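Local coordinates for pentatricopeptide repeat-containing protein 10, chloroplastic (Zea mays, PDB 4M59), which binds specific intergenic sites in chloroplast messenger RNA, at atpH and psaJ, and stabilises the transcripts by blocking exonucleases from either end, at residues A[41-46]-A[57-62]; A[111-116]-A[123-128]; A[146-151]-A[159-164]. The protein carries 4 engineered substitutions. All coordinates share one frame; numbering follows the deposited sequence.

The three contacts come one after another along the chain, each joining neighbouring antiparallel helices of an all-helical superhelix. Interaction 1 pairs helices 39-47 and 52-65 near the N-terminal end, its centre about 24 Å from that of interaction 2 and about 35 Å from that of interaction 3, and it touches neither. Interactions 2 and 3 lie in the repeats predicted as PPR 2 and PPR 3, with centres about 13 Å apart. They meet directly: Leu126 packs on Tyr151 and Val147, and Leu113 on Val146, so the PPR 2 hairpin stacks directly on that of PPR 3. This stacking lines up the first helices, 106-117 and 141-151, whose His114, Val146 and Asp149 reach sugars of the bound RNA.

Interaction 1: A[41-46]-A[57-62]; sequences SLLKAL and ALLRWA
Leu58 meets Leu42, Leu43 and Leu46 through aliphatic carbons alone, so this interface has neither ring faces nor edges in it. The flat groups nearby are engaged elsewhere: the Trp61 side chain touches Leu27, Arg31 and Leu34 of the preceding helices, while the guanidinium of Arg60 makes a salt bridge with Glu95. Most of the contact is carried by one methyl, CD2 of Leu58. The CG of Leu58 stands anti to the backbone N (chi1 -173°), and the branch reaches across to the facing helix. There CD2 comes 3.8 Å from CD1 of Leu42 and 4.0 Å from CB of the same leucine, the two side chains crossing at about a right angle. On the next residue, CD2 of Leu43 lies 4.1 Å from Leu58 CD2. One turn further along, Leu46 brings its CD1 to 4.2 Å from that methyl, so three leucines share a single partner.

The two segments belong to helices 39-47 and 52-65, which run antiparallel (166°) as a helical hairpin near the N-terminal end of the superhelix. Their axes stay 10.8 Å apart at closest approach, a wide separation spanned by leucines from both sides, and just 180 Å² is buried between them.

A second, smaller contact flanks the first. Leu43 divides its branches, CD2 going to Leu58 and CD1 to Leu59, whose CG is 4.1 Å from Leu43 CD1. These two residues also reach the following helix 70-82, where both touch Val76. On other sides, Leu42 and Leu46 rest on Val12 of helix 8-16 and Leu58 on Leu27 of helix 23-29, which embeds the hairpin in the helices before and after it. The bound RNA comes no nearer than about 16 Å.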
loop_
_atom_site.group_PDB
_atom_site.type_symbol
_atom_site.label_atom_id
_atom_site.label_comp_id
_atom_site.label_asym_id
_atom_site.label_seq_id
_atom_site.Cartn_x
_atom_site.Cartn_y
_atom_site.Cartn_z
ATOM N N SER A 41 37.579 29.254 10.636
ATOM C CA SER A 41 38.457 28.567 9.698
ATOM C C SER A 41 38.288 27.056 9.822
ATOM O O SER A 41 38.140 26.353 8.825
ATOM C CB SER A 41 39.915 28.954 9.945
ATOM O OG SER A 41 40.488 29.545 8.796
ATOM N N LEU A 42 38.308 26.566 11.058
ATOM C CA LEU A 42 38.118 25.145 11.318
ATOM C C LEU A 42 36.769 24.690 10.787
ATOM O O LEU A 42 36.642 23.598 10.235
ATOM C CB LEU A 42 38.218 24.860 12.815
ATOM C CG LEU A 42 39.585 25.066 13.463
ATOM C CD1 LEU A 42 39.584 24.536 14.890
ATOM C CD2 LEU A 42 40.670 24.393 12.640
ATOM N N LEU A 43 35.761 25.539 10.966
ATOM C CA LEU A 43 34.412 25.236 10.509
ATOM C C LEU A 43 34.374 25.036 8.997
ATOM O O LEU A 43 33.799 24.066 8.504
ATOM C CB LEU A 43 33.447 26.346 10.920
ATOM C CG LEU A 43 33.335 26.619 12.422
ATOM C CD1 LEU A 43 31.997 27.266 12.743
ATOM C CD2 LEU A 43 33.518 25.337 13.218
ATOM N N LYS A 44 34.979 25.978 8.283
ATOM C CA LYS A 44 35.027 25.935 6.828
ATOM C C LYS A 44 35.731 24.673 6.359
ATOM O O LYS A 44 35.357 24.088 5.341
ATOM C CB LYS A 44 35.738 27.170 6.278
ATOM C CG LYS A 44 35.743 27.262 4.759
ATOM C CD LYS A 44 35.569 28.699 4.290
ATOM C CE LYS A 44 35.982 28.859 2.840
ATOM N NZ LYS A 44 35.388 30.076 2.223
ATOM N N ALA A 45 36.749 24.253 7.101
ATOM C CA ALA A 45 37.464 23.040 6.752
ATOM C C ALA A 45 36.659 21.794 7.041
ATOM O O ALA A 45 36.676 20.848 6.267
ATOM C CB ALA A 45 38.787 22.976 7.477
ATOM N N LEU A 46 35.960 21.778 8.163
ATOM C CA LEU A 46 35.211 20.596 8.531
ATOM C C LEU A 46 34.078 20.341 7.553
ATOM O O LEU A 46 33.680 19.206 7.354
ATOM C CB LEU A 46 34.678 20.726 9.946
ATOM C CG LEU A 46 35.742 20.746 11.041
ATOM C CD1 LEU A 46 35.195 21.324 12.319
ATOM C CD2 LEU A 46 36.241 19.358 11.296
ATOM N N ALA A 57 29.444 20.602 16.673
ATOM C CA ALA A 57 29.869 20.261 18.009
ATOM C C ALA A 57 30.931 21.213 18.502
ATOM O O ALA A 57 31.010 21.512 19.685
ATOM C CB ALA A 57 30.391 18.864 18.029
ATOM N N LEU A 58 31.778 21.671 17.582
ATOM C CA LEU A 58 32.837 22.610 17.922
ATOM C C LEU A 58 32.227 23.967 18.235
ATOM O O LEU A 58 32.620 24.633 19.190
ATOM C CB LEU A 58 33.833 22.731 16.768
ATOM C CG LEU A 58 35.093 23.557 17.031
ATOM C CD1 LEU A 58 35.790 23.086 18.297
ATOM C CD2 LEU A 58 36.034 23.482 15.841
ATOM N N LEU A 59 31.258 24.361 17.422
ATOM C CA LEU A 59 30.548 25.603 17.610
ATOM C C LEU A 59 29.998 25.665 19.006
ATOM O O LEU A 59 30.169 26.638 19.717
ATOM C CB LEU A 59 29.395 25.654 16.635
ATOM C CG LEU A 59 29.231 26.897 15.785
ATOM C CD1 LEU A 59 27.795 27.004 15.442
ATOM C CD2 LEU A 59 29.686 28.124 16.503
ATOM N N ARG A 60 29.309 24.596 19.387
ATOM C CA ARG A 60 28.711 24.499 20.710
ATOM C C ARG A 60 29.801 24.488 21.767
ATOM O O ARG A 60 29.627 25.031 22.856
ATOM C CB ARG A 60 27.857 23.236 20.822
ATOM C CG ARG A 60 26.977 22.974 19.612
ATOM C CD ARG A 60 25.657 22.336 20.015
ATOM N NE ARG A 60 24.668 23.333 20.406
ATOM C CZ ARG A 60 23.492 23.491 19.810
ATOM N NH1 ARG A 60 23.154 22.713 18.791
ATOM N NH2 ARG A 60 22.653 24.426 20.233
ATOM N N TRP A 61 30.929 23.869 21.441
ATOM C CA TRP A 61 32.051 23.842 22.359
ATOM C C TRP A 61 32.600 25.226 22.503
ATOM O O TRP A 61 32.582 25.797 23.581
ATOM C CB TRP A 61 33.162 22.939 21.863
ATOM C CG TRP A 61 34.308 22.886 22.812
ATOM C CD1 TRP A 61 34.382 22.150 23.947
ATOM C CD2 TRP A 61 35.533 23.609 22.723
ATOM N NE1 TRP A 61 35.579 22.363 24.572
ATOM C CE2 TRP A 61 36.305 23.258 23.838
ATOM C CE3 TRP A 61 36.054 24.519 21.811
ATOM C CZ2 TRP A 61 37.567 23.778 24.058
ATOM C CZ3 TRP A 61 37.295 25.038 22.038
ATOM C CH2 TRP A 61 38.044 24.666 23.147
ATOM N N ALA A 62 33.084 25.758 21.392
ATOM C CA ALA A 62 33.669 27.085 21.352
ATOM C C ALA A 62 32.724 28.097 21.954
ATOM O O ALA A 62 33.119 28.942 22.741
ATOM C CB ALA A 62 34.003 27.457 19.937
#

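Interaction 2: A[111-116]-A[123-128]; sequences TVLHAL and ERALEL. With nucleotides of chain D.
Leu113 and Ala125 mark where the two backbones pass closest, their CA atoms 5.4 Å apart. The helical segments run antiparallel at 163°, with axes 8.9 Å apart at closest approach, and the small Ala125 suits so near a passage. Its CB touches two leucines, lying 3.7 Å from CD2 of Leu113 and close to CB of Leu116.

Leu128 supplies the other centre of contact. With CG anti to the backbone N (chi1 -180°), it extends CD2 toward the facing helix, 3.7 Å from CG1 of Val112, the two side chains crossing at about a right angle. CG of Leu113 is 4.1 Å from that same Leu128 CD2, and CD1 of Leu116 approaches it too. At the border of the contact, Arg124 lays its CD 3.8 Å from Leu116 CD1.

His114 leaves the helix on the side away from this core. Over the centre of its imidazole, 3.4 Å above the plane, sits C5' of U2 of the RNA (chain D), while the ring of His86 meets His114 with the planes about perpendicular. An alanine here is likely to cost the ribose this flat support and leave His86 without its ring partner.

The arrangement is that of a pentatricopeptide repeat, here the one predicted as PPR 2: two antiparallel helices joined by an apolar seam, the first turning its His114 side to the single-stranded RNA.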
loop_
_atom_site.group_PDB
_atom_site.type_symbol
_atom_site.label_atom_id
_atom_site.label_comp_id
_atom_site.label_asym_id
_atom_site.label_seq_id
_atom_site.Cartn_x
_atom_site.Cartn_y
_atom_site.Cartn_z
ATOM N N THR A 111 17.711 31.939 6.967
ATOM C CA THR A 111 17.884 30.504 6.958
ATOM C C THR A 111 17.251 29.885 8.184
ATOM O O THR A 111 16.825 28.741 8.165
ATOM C CB THR A 111 19.368 30.166 6.951
ATOM O OG1 THR A 111 20.042 31.035 6.040
ATOM C CG2 THR A 111 19.593 28.745 6.525
ATOM N N VAL A 112 17.194 30.647 9.257
ATOM C CA VAL A 112 16.616 30.195 10.503
ATOM C C VAL A 112 15.121 30.317 10.450
ATOM O O VAL A 112 14.396 29.470 10.932
ATOM C CB VAL A 112 17.152 31.041 11.647
ATOM C CG1 VAL A 112 16.486 30.684 12.938
ATOM C CG2 VAL A 112 18.627 30.855 11.757
ATOM N N LEU A 113 14.661 31.400 9.855
ATOM C CA LEU A 113 13.249 31.648 9.700
ATOM C C LEU A 113 12.606 30.530 8.937
ATOM O O LEU A 113 11.533 30.076 9.278
ATOM C CB LEU A 113 13.047 32.941 8.935
ATOM C CG LEU A 113 13.021 34.200 9.775
ATOM C CD1 LEU A 113 12.905 35.376 8.884
ATOM C CD2 LEU A 113 11.847 34.135 10.676
ATOM N N HIS A 114 13.277 30.092 7.895
ATOM C CA HIS A 114 12.755 29.025 7.097
ATOM C C HIS A 114 12.772 27.755 7.896
ATOM O O HIS A 114 11.918 26.910 7.739
ATOM C CB HIS A 114 13.591 28.847 5.854
ATOM C CG HIS A 114 13.223 27.646 5.059
ATOM N ND1 HIS A 114 14.128 26.669 4.727
ATOM C CD2 HIS A 114 12.036 27.260 4.538
ATOM C CE1 HIS A 114 13.521 25.730 4.031
ATOM N NE2 HIS A 114 12.252 26.065 3.900
ATOM N N ALA A 115 13.762 27.637 8.766
ATOM C CA ALA A 115 13.880 26.466 9.608
ATOM C C ALA A 115 12.782 26.440 10.643
ATOM O O ALA A 115 12.298 25.388 11.016
ATOM C CB ALA A 115 15.220 26.450 10.278
ATOM N N LEU A 116 12.387 27.613 11.105
ATOM C CA LEU A 116 11.305 27.719 12.057
ATOM C C LEU A 116 9.985 27.495 11.377
ATOM O O LEU A 116 9.011 27.115 12.004
ATOM C CB LEU A 116 11.302 29.093 12.690
ATOM C CG LEU A 116 12.432 29.394 13.648
ATOM C CD1 LEU A 116 12.279 30.795 14.128
ATOM C CD2 LEU A 116 12.310 28.449 14.778
ATOM N N GLU A 123 4.616 31.289 15.053
ATOM C CA GLU A 123 4.554 32.351 16.048
ATOM C C GLU A 123 5.945 32.751 16.520
ATOM O O GLU A 123 6.148 33.866 16.998
ATOM C CB GLU A 123 3.698 31.920 17.238
ATOM C CG GLU A 123 2.273 31.538 16.874
ATOM C CD GLU A 123 1.405 32.747 16.580
ATOM O OE1 GLU A 123 0.171 32.584 16.477
ATOM O OE2 GLU A 123 1.956 33.858 16.447
ATOM N N ARG A 124 6.898 31.838 16.379
ATOM C CA ARG A 124 8.270 32.091 16.791
ATOM C C ARG A 124 9.061 32.756 15.674
ATOM O O ARG A 124 9.947 33.569 15.923
ATOM C CB ARG A 124 8.952 30.788 17.208
ATOM C CG ARG A 124 9.967 30.947 18.328
ATOM C CD ARG A 124 11.363 31.176 17.778
ATOM N NE ARG A 124 11.850 32.518 18.069
ATOM C CZ ARG A 124 12.619 32.827 19.110
ATOM N NH1 ARG A 124 12.994 31.883 19.959
ATOM N NH2 ARG A 124 13.013 34.076 19.295
ATOM N N ALA A 125 8.734 32.400 14.435
ATOM C CA ALA A 125 9.411 32.957 13.273
ATOM C C ALA A 125 9.119 34.447 13.154
ATOM O O ALA A 125 9.989 35.234 12.789
ATOM C CB ALA A 125 8.981 32.227 12.011
ATOM N N LEU A 126 7.885 34.826 13.460
ATOM C CA LEU A 126 7.478 36.219 13.402
ATOM C C LEU A 126 8.191 37.039 14.466
ATOM O O LEU A 126 8.498 38.211 14.263
ATOM C CB LEU A 126 5.964 36.343 13.571
ATOM C CG LEU A 126 5.109 35.702 12.479
ATOM C CD1 LEU A 126 3.661 36.141 12.606
ATOM C CD2 LEU A 126 5.658 36.037 11.102
ATOM N N GLU A 127 8.456 36.409 15.606
ATOM C CA GLU A 127 9.128 37.078 16.708
ATOM C C GLU A 127 10.603 37.302 16.401
ATOM O O GLU A 127 11.216 38.242 16.900
ATOM C CB GLU A 127 8.969 36.275 18.000
ATOM C CG GLU A 127 7.562 36.302 18.569
ATOM C CD GLU A 127 7.358 35.285 19.669
ATOM O OE1 GLU A 127 8.250 34.437 19.873
ATOM O OE2 GLU A 127 6.303 35.334 20.334
ATOM N N LEU A 128 11.168 36.432 15.568
ATOM C CA LEU A 128 12.556 36.570 15.154
ATOM C C LEU A 128 12.670 37.601 14.045
ATOM O O LEU A 128 13.649 38.340 13.966
ATOM C CB LEU A 128 13.115 35.228 14.686
ATOM C CG LEU A 128 14.574 35.251 14.234
ATOM C CD1 LEU A 128 15.504 35.381 15.431
ATOM C CD2 LEU A 128 14.911 34.015 13.417
ATOM P P U D 2 15.828 26.845 0.209
ATOM O OP1 U D 2 15.249 25.539 0.622
ATOM O OP2 U D 2 16.469 26.973 -1.120
ATOM O "O5'" U D 2 14.671 27.936 0.314
ATOM C "C5'" U D 2 13.985 28.164 1.536
ATOM C "C4'" U D 2 12.795 29.067 1.332
ATOM O "O4'" U D 2 13.232 30.344 0.806
ATOM C "C3'" U D 2 11.771 28.579 0.317
ATOM O "O3'" U D 2 10.879 27.624 0.870
ATOM C "C2'" U D 2 11.103 29.870 -0.146
ATOM O "O2'" U D 2 10.114 30.289 0.784
ATOM C "C1'" U D 2 12.270 30.859 -0.093
ATOM N N1 U D 2 12.917 31.059 -1.411
ATOM C C2 U D 2 12.539 32.153 -2.171
ATOM O O2 U D 2 11.695 32.954 -1.810
ATOM N N3 U D 2 13.182 32.284 -3.380
ATOM C C4 U D 2 14.148 31.448 -3.893
ATOM O O4 U D 2 14.638 31.687 -4.996
ATOM C C5 U D 2 14.487 30.343 -3.055
ATOM C C6 U D 2 13.881 30.191 -1.873
#

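Interaction 3: A[146-151]-A[159-164]; sequences VVLDVY and PRIVAL
Tyr151 lays one face of its ring against Arg160, joining the two antiparallel helices of the pentatricopeptide repeat predicted as PPR 3. The touch is a CH-pi contact: CB of Arg160 stands 3.8 Å from the Tyr151 ring centroid, 14° off the ring normal, displaced toward the rim. From CB the arginine chain runs off past the CE1 and OH side of the ring, Arg160 CD coming 3.3 Å from Tyr151 CE1, and its bend at chi3 carries the guanidinium past the ring, the two planes 83° apart. It is therefore the aliphatic part of Arg160 that packs on the tyrosine.

Leu164 approaches the same ring from the edge, near its plane, with CD2 at 3.8 Å from Tyr151 CE2. At the root of the side chain, Tyr151 CB lies 3.8 Å from Ile161 CG1. Having CG anti to the carbonyl carbon (chi1 -83°) sets the tyrosine ring beside these partners.

Leu148 completes the core, crossing both Ile161 and Leu164 at a slant. Leu148 and Ile161 also both touch Val183 of helix 177-188. On another side of the first helix, Val146 and Asp149 pack on sugars of the bound RNA, and Asp149 forms a salt bridge with Arg153. Within the core, one methyl serves two neighbours: Leu148 CD2 lies 4.0 Å from both Ile161 CG2 and Leu164 CD2.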
loop_
_atom_site.group_PDB
_atom_site.type_symbol
_atom_site.label_atom_id
_atom_site.label_comp_id
_atom_site.label_asym_id
_atom_site.label_seq_id
_atom_site.Cartn_x
_atom_site.Cartn_y
_atom_site.Cartn_z
ATOM N N VAL A 146 9.834 34.234 2.824
ATOM C CA VAL A 146 9.717 33.222 3.841
ATOM C C VAL A 146 8.642 33.596 4.818
ATOM O O VAL A 146 7.782 32.800 5.139
ATOM C CB VAL A 146 11.018 33.055 4.581
ATOM C CG1 VAL A 146 10.787 32.446 5.907
ATOM C CG2 VAL A 146 11.924 32.199 3.786
ATOM N N VAL A 147 8.675 34.827 5.278
ATOM C CA VAL A 147 7.734 35.285 6.272
ATOM C C VAL A 147 6.328 35.269 5.738
ATOM O O VAL A 147 5.377 35.096 6.476
ATOM C CB VAL A 147 8.107 36.676 6.727
ATOM C CG1 VAL A 147 7.189 37.140 7.806
ATOM C CG2 VAL A 147 9.517 36.673 7.217
ATOM N N LEU A 148 6.196 35.445 4.432
ATOM C CA LEU A 148 4.905 35.399 3.791
ATOM C C LEU A 148 4.399 33.997 3.879
ATOM O O LEU A 148 3.244 33.753 4.161
ATOM C CB LEU A 148 5.034 35.784 2.327
ATOM C CG LEU A 148 5.167 37.264 2.002
ATOM C CD1 LEU A 148 5.349 37.444 0.541
ATOM C CD2 LEU A 148 3.947 37.973 2.451
ATOM N N ASP A 149 5.300 33.071 3.633
ATOM C CA ASP A 149 4.976 31.673 3.680
ATOM C C ASP A 149 4.553 31.294 5.079
ATOM O O ASP A 149 3.796 30.372 5.258
ATOM C CB ASP A 149 6.195 30.867 3.268
ATOM C CG ASP A 149 5.854 29.473 2.860
ATOM O OD1 ASP A 149 4.682 29.211 2.557
ATOM O OD2 ASP A 149 6.753 28.623 2.842
ATOM N N VAL A 150 5.041 32.016 6.070
ATOM C CA VAL A 150 4.661 31.760 7.446
ATOM C C VAL A 150 3.274 32.305 7.727
ATOM O O VAL A 150 2.481 31.685 8.404
ATOM C CB VAL A 150 5.676 32.359 8.418
ATOM C CG1 VAL A 150 5.180 32.266 9.819
ATOM C CG2 VAL A 150 6.969 31.637 8.310
ATOM N N TYR A 151 2.991 33.484 7.184
ATOM C CA TYR A 151 1.679 34.093 7.335
ATOM C C TYR A 151 0.625 33.208 6.682
ATOM O O TYR A 151 -0.505 33.125 7.155
ATOM C CB TYR A 151 1.658 35.475 6.679
ATOM C CG TYR A 151 2.197 36.590 7.545
ATOM C CD1 TYR A 151 1.976 36.603 8.911
ATOM C CD2 TYR A 151 2.922 37.631 6.984
ATOM C CE1 TYR A 151 2.470 37.623 9.700
ATOM C CE2 TYR A 151 3.417 38.653 7.769
ATOM C CZ TYR A 151 3.188 38.648 9.124
ATOM O OH TYR A 151 3.679 39.666 9.906
ATOM N N PRO A 159 -4.533 40.295 6.253
ATOM C CA PRO A 159 -4.159 41.691 6.427
ATOM C C PRO A 159 -2.679 41.850 6.634
ATOM O O PRO A 159 -2.105 42.840 6.222
ATOM C CB PRO A 159 -4.876 42.076 7.706
ATOM C CG PRO A 159 -6.002 41.214 7.764
ATOM C CD PRO A 159 -5.556 39.909 7.231
ATOM N N ARG A 160 -2.065 40.883 7.303
ATOM C CA ARG A 160 -0.638 40.945 7.578
ATOM C C ARG A 160 0.166 40.728 6.308
ATOM O O ARG A 160 1.329 41.115 6.226
ATOM C CB ARG A 160 -0.251 39.918 8.644
ATOM C CG ARG A 160 0.098 40.532 9.990
ATOM C CD ARG A 160 0.156 39.481 11.084
ATOM N NE ARG A 160 -1.173 39.057 11.505
ATOM C CZ ARG A 160 -1.411 37.992 12.268
ATOM N NH1 ARG A 160 -2.654 37.679 12.601
ATOM N NH2 ARG A 160 -0.402 37.247 12.698
ATOM N N ILE A 161 -0.460 40.110 5.311
ATOM C CA ILE A 161 0.188 39.875 4.037
ATOM C C ILE A 161 0.136 41.118 3.188
ATOM O O ILE A 161 1.124 41.536 2.612
ATOM C CB ILE A 161 -0.487 38.759 3.291
ATOM C CG1 ILE A 161 -0.286 37.464 4.056
ATOM C CG2 ILE A 161 0.076 38.648 1.925
ATOM C CD1 ILE A 161 -1.105 36.341 3.581
ATOM N N VAL A 162 -1.046 41.728 3.136
ATOM C CA VAL A 162 -1.236 42.971 2.402
ATOM C C VAL A 162 -0.358 44.079 2.977
ATOM O O VAL A 162 0.224 44.865 2.233
ATOM C CB VAL A 162 -2.707 43.425 2.436
ATOM C CG1 VAL A 162 -2.865 44.765 1.733
ATOM C CG2 VAL A 162 -3.601 42.373 1.799
ATOM N N ALA A 163 -0.266 44.134 4.302
ATOM C CA ALA A 163 0.556 45.133 4.955
ATOM C C ALA A 163 2.037 44.920 4.727
ATOM O O ALA A 163 2.786 45.875 4.650
ATOM C CB ALA A 163 0.270 45.162 6.421
ATOM N N LEU A 164 2.461 43.673 4.624
ATOM C CA LEU A 164 3.870 43.386 4.453
ATOM C C LEU A 164 4.242 43.531 3.010
ATOM O O LEU A 164 5.390 43.800 2.683
ATOM C CB LEU A 164 4.193 41.983 4.924
ATOM C CG LEU A 164 5.665 41.602 4.891
ATOM C CD1 LEU A 164 6.440 42.403 5.893
ATOM C CD2 LEU A 164 5.813 40.147 5.173
#